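Local coordinates for protein activating signal cointegrator 1 complex subunit 3 (Homo sapiens, PDB 6YXQ) that unwinds duplex DNA in the 3'-5' direction using ATP, serving alkylation repair and rescue of stalled ribosomes, and through this N-terminal region binds ASCC2, at residues 49-54 with 96-101. Sequence-based numbering, arbitrary orientation.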
loop_
_atom_site.group_PDB
_atom_site.type_symbol
_atom_site.label_atom_id
_atom_site.label_comp_id
_atom_site.label_asym_id
_atom_site.label_seq_id
_atom_site.Cartn_x
_atom_site.Cartn_y
_atom_site.Cartn_z
ATOM N N LEU A 49 15.260 -26.301 -0.530
ATOM C CA LEU A 49 15.634 -27.637 -0.967
ATOM C C LEU A 49 14.936 -28.676 -0.107
ATOM O O LEU A 49 14.989 -28.610 1.123
ATOM C CB LEU A 49 17.150 -27.830 -0.910
ATOM C CG LEU A 49 17.980 -26.799 -1.676
ATOM C CD1 LEU A 49 19.431 -27.196 -1.609
ATOM C CD2 LEU A 49 17.518 -26.650 -3.129
ATOM N N THR A 50 14.296 -29.636 -0.763
ATOM C CA THR A 50 13.617 -30.720 -0.082
ATOM C C THR A 50 14.620 -31.768 0.392
ATOM O O THR A 50 15.797 -31.758 0.025
ATOM C CB THR A 50 12.590 -31.362 -1.006
ATOM O OG1 THR A 50 12.137 -32.591 -0.429
ATOM C CG2 THR A 50 13.222 -31.662 -2.337
ATOM N N TRP A 51 14.122 -32.696 1.212
ATOM C CA TRP A 51 14.966 -33.725 1.814
ATOM C C TRP A 51 15.613 -34.622 0.758
ATOM O O TRP A 51 16.802 -34.967 0.857
ATOM C CB TRP A 51 14.119 -34.547 2.786
ATOM C CG TRP A 51 14.880 -35.538 3.578
ATOM C CD1 TRP A 51 14.800 -36.898 3.492
ATOM C CD2 TRP A 51 15.844 -35.256 4.593
ATOM N NE1 TRP A 51 15.661 -37.482 4.388
ATOM C CE2 TRP A 51 16.311 -36.493 5.079
ATOM C CE3 TRP A 51 16.361 -34.077 5.136
ATOM C CZ2 TRP A 51 17.268 -36.583 6.083
ATOM C CZ3 TRP A 51 17.311 -34.166 6.128
ATOM C CH2 TRP A 51 17.756 -35.411 6.593
ATOM N N LYS A 52 14.838 -35.027 -0.253
ATOM C CA LYS A 52 15.382 -35.856 -1.328
ATOM C C LYS A 52 16.468 -35.114 -2.104
ATOM O O LYS A 52 17.510 -35.691 -2.438
ATOM C CB LYS A 52 14.251 -36.299 -2.258
ATOM C CG LYS A 52 13.245 -37.244 -1.606
ATOM C CD LYS A 52 12.145 -37.655 -2.580
ATOM C CE LYS A 52 11.214 -38.712 -1.985
ATOM N NZ LYS A 52 11.916 -40.003 -1.684
ATOM N N LYS A 53 16.240 -33.831 -2.404
ATOM C CA LYS A 53 17.274 -33.027 -3.047
ATOM C C LYS A 53 18.525 -32.951 -2.181
ATOM O O LYS A 53 19.648 -33.000 -2.699
ATOM C CB LYS A 53 16.738 -31.626 -3.356
ATOM C CG LYS A 53 16.317 -31.434 -4.811
ATOM C CD LYS A 53 15.925 -29.995 -5.118
ATOM C CE LYS A 53 14.421 -29.759 -4.946
ATOM N NZ LYS A 53 13.988 -28.352 -5.233
ATOM N N ILE A 54 18.349 -32.854 -0.860
ATOM C CA ILE A 54 19.492 -32.729 0.040
ATOM C C ILE A 54 20.322 -34.003 0.036
ATOM O O ILE A 54 21.560 -33.956 -0.022
ATOM C CB ILE A 54 19.027 -32.361 1.462
ATOM C CG1 ILE A 54 18.585 -30.899 1.525
ATOM C CG2 ILE A 54 20.137 -32.587 2.461
ATOM C CD1 ILE A 54 17.946 -30.520 2.837
ATOM N N SER A 96 10.147 -33.333 5.417
ATOM C CA SER A 96 10.271 -31.921 5.051
ATOM C C SER A 96 10.677 -31.071 6.246
ATOM O O SER A 96 11.381 -30.066 6.081
ATOM C CB SER A 96 8.970 -31.388 4.438
ATOM O OG SER A 96 7.827 -31.947 5.055
ATOM N N GLY A 97 10.270 -31.468 7.454
ATOM C CA GLY A 97 10.777 -30.804 8.643
ATOM C C GLY A 97 12.267 -31.018 8.836
ATOM O O GLY A 97 12.984 -30.111 9.258
ATOM N N ALA A 98 12.755 -32.223 8.526
ATOM C CA ALA A 98 14.190 -32.482 8.589
ATOM C C ALA A 98 14.946 -31.653 7.561
ATOM O O ALA A 98 16.035 -31.140 7.844
ATOM C CB ALA A 98 14.471 -33.971 8.385
ATOM N N ALA A 99 14.390 -31.521 6.355
ATOM C CA ALA A 99 15.011 -30.660 5.352
ATOM C C ALA A 99 15.040 -29.215 5.824
ATOM O O ALA A 99 16.043 -28.512 5.652
ATOM C CB ALA A 99 14.270 -30.774 4.022
ATOM N N PHE A 100 13.947 -28.764 6.439
ATOM C CA PHE A 100 13.896 -27.420 7.000
ATOM C C PHE A 100 14.934 -27.232 8.099
ATOM O O PHE A 100 15.571 -26.177 8.188
ATOM C CB PHE A 100 12.493 -27.145 7.537
ATOM C CG PHE A 100 12.349 -25.804 8.173
ATOM C CD1 PHE A 100 12.183 -24.675 7.395
ATOM C CD2 PHE A 100 12.383 -25.670 9.547
ATOM C CE1 PHE A 100 12.055 -23.433 7.977
ATOM C CE2 PHE A 100 12.254 -24.431 10.135
ATOM C CZ PHE A 100 12.089 -23.310 9.348
ATOM N N LEU A 101 15.112 -28.241 8.951
ATOM C CA LEU A 101 16.123 -28.158 10.000
ATOM C C LEU A 101 17.519 -28.062 9.402
ATOM O O LEU A 101 18.298 -27.168 9.759
ATOM C CB LEU A 101 16.021 -29.367 10.930
ATOM C CG LEU A 101 14.828 -29.351 11.880
ATOM C CD1 LEU A 101 14.823 -30.594 12.730
ATOM C CD2 LEU A 101 14.839 -28.104 12.754
#
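Ala99 pushes its methyl into the first turn of helix 51-61, where Trp51 and Ile54 receive it from two directions. This is helix-to-helix packing within the helical N-terminal region of the protein, which is required for its interaction with ASCC2, and it brings the start of one helix against the middle of helix 91-105. The two backbones come close, the CA atoms of Trp51 and Ala99 lying 4.7 Å apart, an approach that the small alanine side chain permits. CB of Ala99 rests 3.4 Å from the backbone N of Trp51 and also meets the O of Leu49, so it sits against main chain as much as side chain. Ile54 reaches across with the end of its longer branch, CD1 standing 3.9 Å from the Ala99 CB.

Trp51 holds CG anti to its own N (chi1 -174°), which carries the indole over Ala98. One face of the six-membered ring takes the Ala98 methyl in a CH-pi contact, with CB 3.9 Å from the ring centroid and 21° off the normal. Replacing Trp51 by an alanine is likely to leave the Ala98 methyl without its aromatic cover and to open a gap toward helix 64-85, whose Leu74 and Leu78 also touch the indole.

Further out, Ala98 packs on Ile77 and Ala81 of that same helix, while Leu49 turns its end away toward helix 147-163. Thr50 is the N-cap residue of helix 51-61, and its O accepts the first-turn bond from Ile54 N at 2.9 Å.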